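Local structure of ribosomal RNA small subunit methyltransferase E (Bacillus subtilis, 1VHK) at residues Ile43-Gln48 and Ala53-Gln58; Ile85-Pro90 and Glu96-Lys101; Phe113-Ser118 and Glu213-Arg218; Ser189-Ser194 and Ser199-Val204. The protein probably methylates the N3 position of a specific uridine of 16S ribosomal RNA in the assembled 30S subunit, with S-adenosyl-L-methionine as methyl donor. One frame throughout, in Å; residues are numbered along the deposited sequence.

How the contacts relate
From the N terminus, contact 1 comes first and closes a short hairpin in the PUA-like domain, with no touch to the other three; its centre lies about 30 Å from that of contact 2. The chain then enters the SPOUT methyltransferase domain, where contact 2 closes a strand-to-helix loop. Contact 3 spans 94 residues and ties the loop after strand 109-113 to helix 213-221. Contact 4, a local helix-to-strand closure, falls wholly within that span; no pair of contacts crosses. Strand 82-88 of contact 2 pairs with strand 200-205 of contact 4, and Leu89 hydrogen-bonds with Phe113 and Ser118 of contact 3, joining these three round one parallel sheet.

Contact 1. Residues Ile43-Gln48 and Ala53-Gln58; sequences IICCSQ and AKCELQ
Ile43 and Cys55, Ile44 and Lys54, and Cys45 and Ala53 pair across an antiparallel beta hairpin of the PUA-like domain. The Ile43-Cys55 and Cys45-Ala53 pairs are hydrogen-bonded, each joined by two backbone bonds; between them Ile44 and Lys54 form a non-hydrogen-bonded pair, and Ile44 CA lies 3.4 Å from Ala53 O in a CA-H...O contact. Ile43, Cys45, Ala53 and Cys55 share one face. There Ile43 CG1 sits between its backbone N and carbonyl carbon (chi1 63°), which carries it to 4.1 Å from Cys55 CB, and CD1 goes on to Leu57 CD1 at 3.9 Å. The other branch, Ile43 CG2, meets Leu57 CD2 at 4.0 Å, and the two side chains cross at about a right angle, one methyl to each branch. Further along, Cys55 SG lies beside its own backbone N (chi1 -51°) and leans back over the strand pair to Cys45 CB. Phe21 and Ile23 of strand 21-24 also pack on this face, against Cys55 and Ile43. On the opposite face Ile44 and Lys54 run side by side in the same direction, the aliphatic part of the lysine alongside the isoleucine: Lys54 CG is 4.1 Å from Ile44 CD1. The lysine chain then bends at its last two torsions, and its NZ comes back to 3.8 Å from that same CD1.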
# COMPACT_ATOMS: atom_id res chain seq x y z
N ILE A 43 11.68 1.97 -24.14
CA ILE A 43 11.25 1.18 -23.01
C ILE A 43 12.26 1.35 -21.86
O ILE A 43 13.31 1.95 -21.95
CB ILE A 43 11.10 -0.34 -23.22
CG1 ILE A 43 12.44 -0.98 -23.56
CG2 ILE A 43 10.01 -0.67 -24.22
CD1 ILE A 43 12.44 -2.35 -24.16
N ILE A 44 11.85 0.81 -20.72
CA ILE A 44 12.66 0.79 -19.52
C ILE A 44 12.99 -0.68 -19.22
O ILE A 44 12.12 -1.56 -19.23
CB ILE A 44 11.94 1.43 -18.33
CG1 ILE A 44 11.32 2.77 -18.71
CG2 ILE A 44 12.91 1.61 -17.16
CD1 ILE A 44 12.26 3.93 -18.80
N CYS A 45 14.27 -0.93 -19.05
CA CYS A 45 14.78 -2.25 -18.75
C CYS A 45 15.63 -2.21 -17.47
O CYS A 45 16.40 -1.28 -17.21
CB CYS A 45 15.59 -2.84 -19.88
SG CYS A 45 14.67 -3.26 -21.37
N CYS A 46 15.44 -3.26 -16.70
CA CYS A 46 16.14 -3.49 -15.45
C CYS A 46 16.88 -4.83 -15.56
O CYS A 46 16.20 -5.80 -15.83
CB CYS A 46 15.11 -3.54 -14.30
SG CYS A 46 15.92 -3.46 -12.66
N SER A 47 18.18 -4.87 -15.38
CA SER A 47 18.95 -6.12 -15.45
C SER A 47 18.68 -7.06 -14.28
O SER A 47 18.07 -6.69 -13.27
CB SER A 47 20.44 -5.82 -15.51
OG SER A 47 20.83 -4.96 -14.45
N GLN A 48 19.28 -8.26 -14.30
CA GLN A 48 19.05 -9.21 -13.22
C GLN A 48 19.67 -8.72 -11.90
O GLN A 48 19.28 -9.25 -10.84
CB GLN A 48 19.53 -10.61 -13.43
CG GLN A 48 19.79 -11.22 -14.75
CD GLN A 48 20.53 -12.55 -14.62
OE1 GLN A 48 21.33 -12.71 -13.68
NE2 GLN A 48 20.25 -13.49 -15.52
N ALA A 53 17.90 0.73 -17.14
CA ALA A 53 18.28 1.50 -18.31
C ALA A 53 17.11 2.01 -19.14
O ALA A 53 16.04 1.43 -19.28
CB ALA A 53 19.20 0.65 -19.20
N LYS A 54 17.34 3.14 -19.81
CA LYS A 54 16.38 3.62 -20.81
C LYS A 54 16.88 3.07 -22.17
O LYS A 54 18.05 3.22 -22.54
CB LYS A 54 16.22 5.10 -20.83
CG LYS A 54 14.95 5.60 -21.47
CD LYS A 54 14.68 7.04 -21.08
CE LYS A 54 14.83 7.27 -19.59
NZ LYS A 54 13.52 7.47 -18.90
N CYS A 55 16.02 2.26 -22.79
CA CYS A 55 16.38 1.64 -24.05
C CYS A 55 15.51 2.11 -25.21
O CYS A 55 14.35 2.49 -25.04
CB CYS A 55 16.32 0.12 -23.96
SG CYS A 55 17.21 -0.59 -22.56
N GLU A 56 16.10 2.03 -26.40
CA GLU A 56 15.48 2.36 -27.67
C GLU A 56 15.38 1.11 -28.54
O GLU A 56 16.34 0.36 -28.71
CB GLU A 56 16.29 3.46 -28.37
CG GLU A 56 15.59 4.24 -29.44
CD GLU A 56 16.14 5.61 -29.73
OE1 GLU A 56 15.79 6.59 -29.03
OE2 GLU A 56 16.88 5.79 -30.74
N LEU A 57 14.18 0.81 -29.05
CA LEU A 57 14.05 -0.37 -29.91
C LEU A 57 14.70 -0.08 -31.27
O LEU A 57 14.29 0.78 -32.04
CB LEU A 57 12.63 -0.82 -30.05
CG LEU A 57 11.97 -1.59 -28.91
CD1 LEU A 57 12.98 -2.35 -28.07
CD2 LEU A 57 11.11 -0.69 -28.05
N GLN A 58 15.82 -0.74 -31.49
CA GLN A 58 16.61 -0.67 -32.70
C GLN A 58 16.04 -1.68 -33.70
O GLN A 58 15.78 -1.36 -34.85
CB GLN A 58 18.07 -0.99 -32.39
CG GLN A 58 18.96 -1.14 -33.60
CD GLN A 58 20.41 -0.76 -33.34
OE1 GLN A 58 21.31 -1.05 -34.15
NE2 GLN A 58 20.64 -0.10 -32.21

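Contact 2. Residues Ile85-Pro90 and Glu96-Lys101; sequences IASGLP and EWIIQK
Ile98 faces Ser87 and Pro90 across a beta-alpha-beta crossover of the SPOUT methyltransferase domain, in which helix 94-104 lies over the parallel sheet between strands 82-88 and 109-113. The close part of the contact is this one isoleucine, whose two branches divide the work. Its CG2, anti to the backbone N, points to the strand and meets Ser87 OG at 3.9 Å. The longer branch, with CG1 on the other side next to the backbone N (chi1 -78°), takes CD1 toward the loop after the strand, where Pro90 CG stands 4.3 Å away. These are van der Waals touches between buried residues, and the backbones stay well apart, Ser87 CA and Ile98 CA being 8.6 Å from each other. The far side of the helix touches nothing of the strand segment and is partly open to solvent at Glu96, Trp97 and Gln100. Glu96 there makes a salt bridge with Arg133, and Ile99 turns to helix 131-144. Trp97 meets Trp97 of the second subunit edge-to-face, whereas Lys101 is buried at the subunit interface, in a salt bridge with Glu237 of that subunit. Within the helix Lys101 NZ also reaches Gln100 OE1 at 2.8 Å, while the lysine chain passes over one face of the indole: Lys101 CD lies 3.8 Å above the plane of the Trp97 ring, displaced toward its rim.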
# COMPACT_ATOMS: atom_id res chain seq x y z
N ILE A 85 7.18 -10.88 4.08
CA ILE A 85 5.80 -10.98 4.52
C ILE A 85 5.37 -12.44 4.65
O ILE A 85 5.31 -13.17 3.67
CB ILE A 85 4.85 -10.27 3.52
CG1 ILE A 85 5.36 -8.88 3.17
CG2 ILE A 85 3.44 -10.20 4.09
CD1 ILE A 85 5.65 -7.98 4.34
N ALA A 86 5.06 -12.87 5.87
CA ALA A 86 4.51 -14.21 6.07
C ALA A 86 2.99 -14.11 6.25
O ALA A 86 2.59 -13.63 7.31
CB ALA A 86 5.11 -14.87 7.30
N SER A 87 2.17 -14.66 5.34
CA SER A 87 0.73 -14.57 5.56
C SER A 87 0.00 -15.88 5.78
O SER A 87 -0.01 -16.79 4.95
CB SER A 87 0.06 -13.82 4.40
OG SER A 87 0.81 -12.70 3.98
N GLY A 88 -0.79 -15.98 6.85
CA GLY A 88 -1.63 -17.20 6.99
C GLY A 88 -2.65 -17.25 5.85
O GLY A 88 -3.46 -16.33 5.66
N LEU A 89 -2.61 -18.33 5.06
CA LEU A 89 -3.47 -18.47 3.90
C LEU A 89 -4.84 -17.83 4.08
O LEU A 89 -5.66 -18.35 4.84
CB LEU A 89 -3.62 -19.91 3.49
CG LEU A 89 -2.72 -20.51 2.42
CD1 LEU A 89 -2.14 -19.48 1.47
CD2 LEU A 89 -1.60 -21.36 3.02
N PRO A 90 -5.12 -16.74 3.40
CA PRO A 90 -6.41 -16.05 3.49
C PRO A 90 -7.40 -16.71 2.53
O PRO A 90 -7.01 -17.53 1.70
CB PRO A 90 -6.08 -14.64 3.04
CG PRO A 90 -4.91 -14.75 2.15
CD PRO A 90 -4.21 -16.05 2.45
N GLU A 96 -3.47 -12.72 -3.65
CA GLU A 96 -3.03 -12.00 -4.84
C GLU A 96 -2.98 -10.49 -4.56
O GLU A 96 -2.06 -9.85 -5.04
CB GLU A 96 -3.95 -12.25 -6.04
CG GLU A 96 -3.88 -13.63 -6.65
CD GLU A 96 -4.79 -13.76 -7.86
OE1 GLU A 96 -5.32 -12.72 -8.31
OE2 GLU A 96 -4.97 -14.88 -8.38
N TRP A 97 -3.92 -9.98 -3.80
CA TRP A 97 -3.94 -8.56 -3.45
C TRP A 97 -2.77 -8.25 -2.53
O TRP A 97 -2.08 -7.25 -2.66
CB TRP A 97 -5.26 -8.22 -2.74
CG TRP A 97 -5.83 -6.88 -3.08
CD1 TRP A 97 -6.46 -6.54 -4.25
CD2 TRP A 97 -5.84 -5.70 -2.26
NE1 TRP A 97 -6.84 -5.21 -4.21
CE2 TRP A 97 -6.48 -4.68 -3.00
CE3 TRP A 97 -5.35 -5.40 -0.98
CZ2 TRP A 97 -6.67 -3.39 -2.50
CZ3 TRP A 97 -5.54 -4.13 -0.50
CH2 TRP A 97 -6.18 -3.13 -1.25
N ILE A 98 -2.48 -9.22 -1.63
CA ILE A 98 -1.36 -9.04 -0.71
C ILE A 98 -0.06 -9.02 -1.50
O ILE A 98 0.82 -8.24 -1.19
CB ILE A 98 -1.35 -10.09 0.40
CG1 ILE A 98 -2.39 -9.76 1.47
CG2 ILE A 98 0.02 -10.18 1.06
CD1 ILE A 98 -2.91 -10.97 2.24
N ILE A 99 0.03 -9.85 -2.54
CA ILE A 99 1.29 -9.95 -3.30
C ILE A 99 1.47 -8.72 -4.16
O ILE A 99 2.51 -8.08 -4.28
CB ILE A 99 1.28 -11.23 -4.18
CG1 ILE A 99 1.54 -12.45 -3.26
CG2 ILE A 99 2.33 -11.22 -5.29
CD1 ILE A 99 1.15 -13.76 -3.93
N GLN A 100 0.36 -8.37 -4.84
CA GLN A 100 0.38 -7.22 -5.69
C GLN A 100 0.70 -5.93 -4.92
O GLN A 100 1.69 -5.27 -5.24
CB GLN A 100 -0.90 -7.09 -6.49
CG GLN A 100 -0.85 -5.84 -7.41
CD GLN A 100 -2.07 -5.76 -8.30
OE1 GLN A 100 -3.10 -5.21 -7.91
NE2 GLN A 100 -1.99 -6.39 -9.47
N LYS A 101 -0.14 -5.55 -3.95
CA LYS A 101 0.13 -4.25 -3.29
C LYS A 101 1.45 -4.31 -2.57
O LYS A 101 2.30 -3.42 -2.74
CB LYS A 101 -1.06 -3.80 -2.49
CG LYS A 101 -2.37 -4.19 -3.14
CD LYS A 101 -3.08 -3.08 -3.83
CE LYS A 101 -3.75 -3.51 -5.12
NZ LYS A 101 -3.04 -2.87 -6.29

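Contact 3. Residues Phe113-Ser118 and Glu213-Arg218; sequences FQAARS and EAEVER
Glu215, in the first turn of helix 213-221, reaches across to the backbone of Ala116 in the loop after strand 109-113. Its CB points to that loop, and CG stands beside the backbone N, anti to the carbonyl carbon (chi1 -75°). Beyond CG the chain is extended, which carries the carboxylate clear of the helix, and the side chain also packs on Phe159 of helix 159-165. CD comes to 3.7 Å from Ala116 CB, the methyl that borders OE1 as well. OE1 makes the main link: Ala116 N donates to it at 2.8 Å with an angle of 162° at the hydrogen, approaching on the syn side and 23° out of the carboxylate plane. Ala115 CB also lies 4.0 Å from OE1. The other oxygen, OE2, turns back to the start of its own helix and accepts from Thr212 N, and with both oxygens engaged the carboxylate's rotation is probably fixed. An alanine in place of Glu215 is likely to leave Ala116 N and Thr212 N without this acceptor, and the loop without its side-chain link to the helix. The loop holds a type I beta turn from Ala115 to Ser118, closed by Ser118 N to Ala115 O, while Ser118 OG accepts from Ala115 N at 3.1 Å. Thr212 directly precedes the helix and Glu215 is its third residue, so the OE2 bond is the glutamate half of a capping box.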
# COMPACT_ATOMS: atom_id res chain seq x y z
N PHE A 113 1.65 -19.47 4.53
CA PHE A 113 1.82 -20.65 5.40
C PHE A 113 0.49 -21.12 5.90
O PHE A 113 -0.42 -20.30 6.02
CB PHE A 113 2.81 -20.35 6.53
CG PHE A 113 2.29 -19.37 7.53
CD1 PHE A 113 2.61 -18.02 7.45
CD2 PHE A 113 1.46 -19.78 8.55
CE1 PHE A 113 2.10 -17.13 8.36
CE2 PHE A 113 0.91 -18.88 9.44
CZ PHE A 113 1.23 -17.54 9.33
N GLN A 114 0.36 -22.44 6.12
CA GLN A 114 -0.94 -22.94 6.62
C GLN A 114 -1.13 -22.43 8.04
O GLN A 114 -0.20 -22.61 8.86
CB GLN A 114 -0.95 -24.47 6.66
CG GLN A 114 -2.34 -25.07 6.78
CD GLN A 114 -3.26 -24.70 5.64
OE1 GLN A 114 -2.82 -24.67 4.46
NE2 GLN A 114 -4.53 -24.40 5.92
N ALA A 115 -2.24 -21.82 8.37
CA ALA A 115 -2.41 -21.38 9.78
C ALA A 115 -3.60 -22.09 10.42
O ALA A 115 -4.61 -22.35 9.77
CB ALA A 115 -2.55 -19.87 9.80
N ALA A 116 -3.57 -22.25 11.74
CA ALA A 116 -4.62 -22.94 12.48
C ALA A 116 -6.01 -22.51 12.06
O ALA A 116 -6.90 -23.35 11.81
CB ALA A 116 -4.40 -22.78 13.97
N ARG A 117 -6.24 -21.20 11.94
CA ARG A 117 -7.53 -20.71 11.50
C ARG A 117 -7.65 -20.54 10.00
O ARG A 117 -8.69 -20.04 9.55
CB ARG A 117 -7.92 -19.42 12.22
CG ARG A 117 -8.40 -19.68 13.64
CD ARG A 117 -7.93 -18.58 14.57
NE ARG A 117 -8.37 -18.81 15.95
CZ ARG A 117 -8.38 -17.84 16.86
NH1 ARG A 117 -7.97 -16.62 16.55
NH2 ARG A 117 -8.84 -18.10 18.07
N SER A 118 -6.65 -20.91 9.22
CA SER A 118 -6.75 -20.85 7.76
C SER A 118 -7.87 -21.80 7.32
O SER A 118 -7.73 -23.02 7.38
CB SER A 118 -5.46 -21.25 7.07
OG SER A 118 -4.51 -20.24 7.01
N GLU A 213 -3.56 -18.27 20.21
CA GLU A 213 -2.73 -18.12 21.41
C GLU A 213 -1.54 -19.08 21.37
O GLU A 213 -0.40 -18.70 21.61
CB GLU A 213 -3.53 -18.36 22.68
CG GLU A 213 -4.74 -17.48 22.88
CD GLU A 213 -5.39 -17.62 24.24
OE1 GLU A 213 -4.80 -18.27 25.14
OE2 GLU A 213 -6.51 -17.08 24.44
N ALA A 214 -1.82 -20.33 21.02
CA ALA A 214 -0.79 -21.35 20.90
C ALA A 214 0.30 -20.89 19.93
O ALA A 214 1.47 -20.81 20.34
CB ALA A 214 -1.37 -22.68 20.49
N GLU A 215 -0.08 -20.51 18.73
CA GLU A 215 0.77 -20.01 17.68
C GLU A 215 1.63 -18.83 18.10
O GLU A 215 2.84 -18.80 17.81
CB GLU A 215 -0.10 -19.61 16.46
CG GLU A 215 -0.62 -20.80 15.67
CD GLU A 215 -1.68 -20.41 14.65
OE1 GLU A 215 -1.77 -21.06 13.58
OE2 GLU A 215 -2.42 -19.45 14.96
N VAL A 216 1.03 -17.85 18.79
CA VAL A 216 1.82 -16.70 19.25
C VAL A 216 2.94 -17.20 20.16
O VAL A 216 4.12 -16.94 19.92
CB VAL A 216 1.00 -15.63 19.96
CG1 VAL A 216 1.89 -14.47 20.40
CG2 VAL A 216 -0.11 -15.10 19.05
N GLU A 217 2.56 -18.02 21.14
CA GLU A 217 3.52 -18.66 22.02
C GLU A 217 4.69 -19.28 21.29
O GLU A 217 5.84 -19.04 21.69
CB GLU A 217 2.82 -19.70 22.90
CG GLU A 217 2.15 -19.10 24.13
CD GLU A 217 1.91 -20.13 25.21
OE1 GLU A 217 2.89 -20.53 25.88
OE2 GLU A 217 0.74 -20.56 25.41
N ARG A 218 4.49 -20.04 20.22
CA ARG A 218 5.61 -20.63 19.47
C ARG A 218 6.43 -19.57 18.73
O ARG A 218 7.67 -19.67 18.64
CB ARG A 218 5.09 -21.67 18.49
CG ARG A 218 3.69 -22.15 18.82
CD ARG A 218 3.64 -23.63 19.10
NE ARG A 218 4.84 -24.13 19.73
CZ ARG A 218 5.22 -24.00 20.98
NH1 ARG A 218 4.47 -23.35 21.87
NH2 ARG A 218 6.37 -24.54 21.39

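Contact 4. Residues Ser189-Ser194 and Ser199-Val204; sequences SAIVSS and SSLLIV
Leu201 has the most surface covered in this contact and meets both Ile191 and Val192, which follow it in buried area. Leu201 lies on strand 200-205 of the parallel sheet in the SPOUT domain, and its partners belong to helix 187-193, which precedes that strand. With CG anti to the backbone N, chi1 168° carries it out from the strand, and chi2 74° splits its methyls between the two helix residues. CD1 takes Ile191 CD1 at 3.6 Å, the two side chains crossing obliquely, end against end. CD2 goes to the other partner and lies 4.3 Å from Val192 CG2. Leucine thus presents one methyl to each of two successive helix residues, whose CB directions differ: that of Ile191 points to the strand, that of Val192 runs more along it. The same apolar cluster is enlarged by Val173 of the neighbouring strand 171-175, which packs on Ile191 and Leu201, and by Ile247 of helix 239-253, which packs on Val192 and Leu201. At the end of the helix the polar groups are used locally: Ile191 O accepts Ser194 N and also Ser194 OG at 3.1 Å, the latter in the carbonyl plane on a lone pair. Ser189 OG of this helix hydrogen-bonds Leu253 O of the second subunit, but between these two segments helix and strand are joined by apolar packing alone.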
# COMPACT_ATOMS: atom_id res chain seq x y z
N SER A 189 7.65 0.73 15.93
CA SER A 189 8.55 1.83 15.49
C SER A 189 9.96 1.64 16.02
O SER A 189 10.91 1.99 15.31
CB SER A 189 8.04 3.21 15.82
OG SER A 189 7.58 3.22 17.16
N ALA A 190 10.12 1.07 17.21
CA ALA A 190 11.46 0.86 17.76
C ALA A 190 12.23 -0.12 16.90
O ALA A 190 13.37 0.15 16.53
CB ALA A 190 11.40 0.36 19.20
N ILE A 191 11.64 -1.31 16.64
CA ILE A 191 12.43 -2.28 15.90
C ILE A 191 12.74 -1.73 14.52
O ILE A 191 13.88 -1.62 14.08
CB ILE A 191 11.89 -3.69 15.92
CG1 ILE A 191 11.22 -4.10 14.60
CG2 ILE A 191 10.96 -3.97 17.09
CD1 ILE A 191 12.22 -4.62 13.59
N VAL A 192 11.71 -1.21 13.82
CA VAL A 192 11.94 -0.72 12.47
C VAL A 192 12.95 0.40 12.45
O VAL A 192 13.87 0.37 11.60
CB VAL A 192 10.63 -0.36 11.76
CG1 VAL A 192 10.88 0.43 10.49
CG2 VAL A 192 9.86 -1.64 11.45
N SER A 193 12.93 1.32 13.40
CA SER A 193 13.90 2.41 13.38
C SER A 193 15.28 2.00 13.84
O SER A 193 16.27 2.71 13.54
CB SER A 193 13.38 3.67 14.03
OG SER A 193 12.91 3.46 15.34
N SER A 194 15.45 0.81 14.42
CA SER A 194 16.75 0.32 14.82
C SER A 194 17.38 -0.64 13.82
O SER A 194 18.43 -1.24 14.13
CB SER A 194 16.63 -0.37 16.19
OG SER A 194 16.28 -1.75 16.03
N SER A 199 19.52 -4.97 6.35
CA SER A 199 19.12 -6.01 7.27
C SER A 199 17.78 -6.63 6.89
O SER A 199 17.02 -6.05 6.14
CB SER A 199 19.02 -5.45 8.69
OG SER A 199 18.32 -4.22 8.62
N SER A 200 17.46 -7.80 7.47
CA SER A 200 16.27 -8.50 7.13
C SER A 200 15.19 -8.49 8.19
O SER A 200 15.46 -8.72 9.38
CB SER A 200 16.60 -9.96 6.75
OG SER A 200 16.80 -10.75 7.91
N LEU A 201 13.93 -8.35 7.74
CA LEU A 201 12.83 -8.36 8.71
C LEU A 201 11.69 -9.27 8.27
O LEU A 201 11.26 -9.26 7.12
CB LEU A 201 12.35 -6.94 8.96
CG LEU A 201 11.03 -6.78 9.72
CD1 LEU A 201 11.21 -7.09 11.21
CD2 LEU A 201 10.45 -5.39 9.50
N LEU A 202 11.29 -10.18 9.14
CA LEU A 202 10.19 -11.09 8.94
C LEU A 202 8.98 -10.58 9.73
O LEU A 202 9.15 -10.18 10.87
CB LEU A 202 10.50 -12.52 9.42
CG LEU A 202 9.28 -13.47 9.30
CD1 LEU A 202 8.97 -13.70 7.82
CD2 LEU A 202 9.52 -14.76 10.03
N ILE A 203 7.83 -10.51 9.08
CA ILE A 203 6.60 -10.03 9.71
C ILE A 203 5.51 -11.07 9.46
O ILE A 203 5.27 -11.39 8.28
CB ILE A 203 6.10 -8.68 9.16
CG1 ILE A 203 7.19 -7.62 9.08
CG2 ILE A 203 4.96 -8.16 10.03
CD1 ILE A 203 6.75 -6.28 8.54
N VAL A 204 4.98 -11.71 10.50
CA VAL A 204 3.95 -12.73 10.20
C VAL A 204 2.59 -12.24 10.57
O VAL A 204 2.38 -11.59 11.60
CB VAL A 204 4.29 -14.10 10.79
CG1 VAL A 204 5.69 -14.12 11.40
CG2 VAL A 204 3.25 -14.63 11.76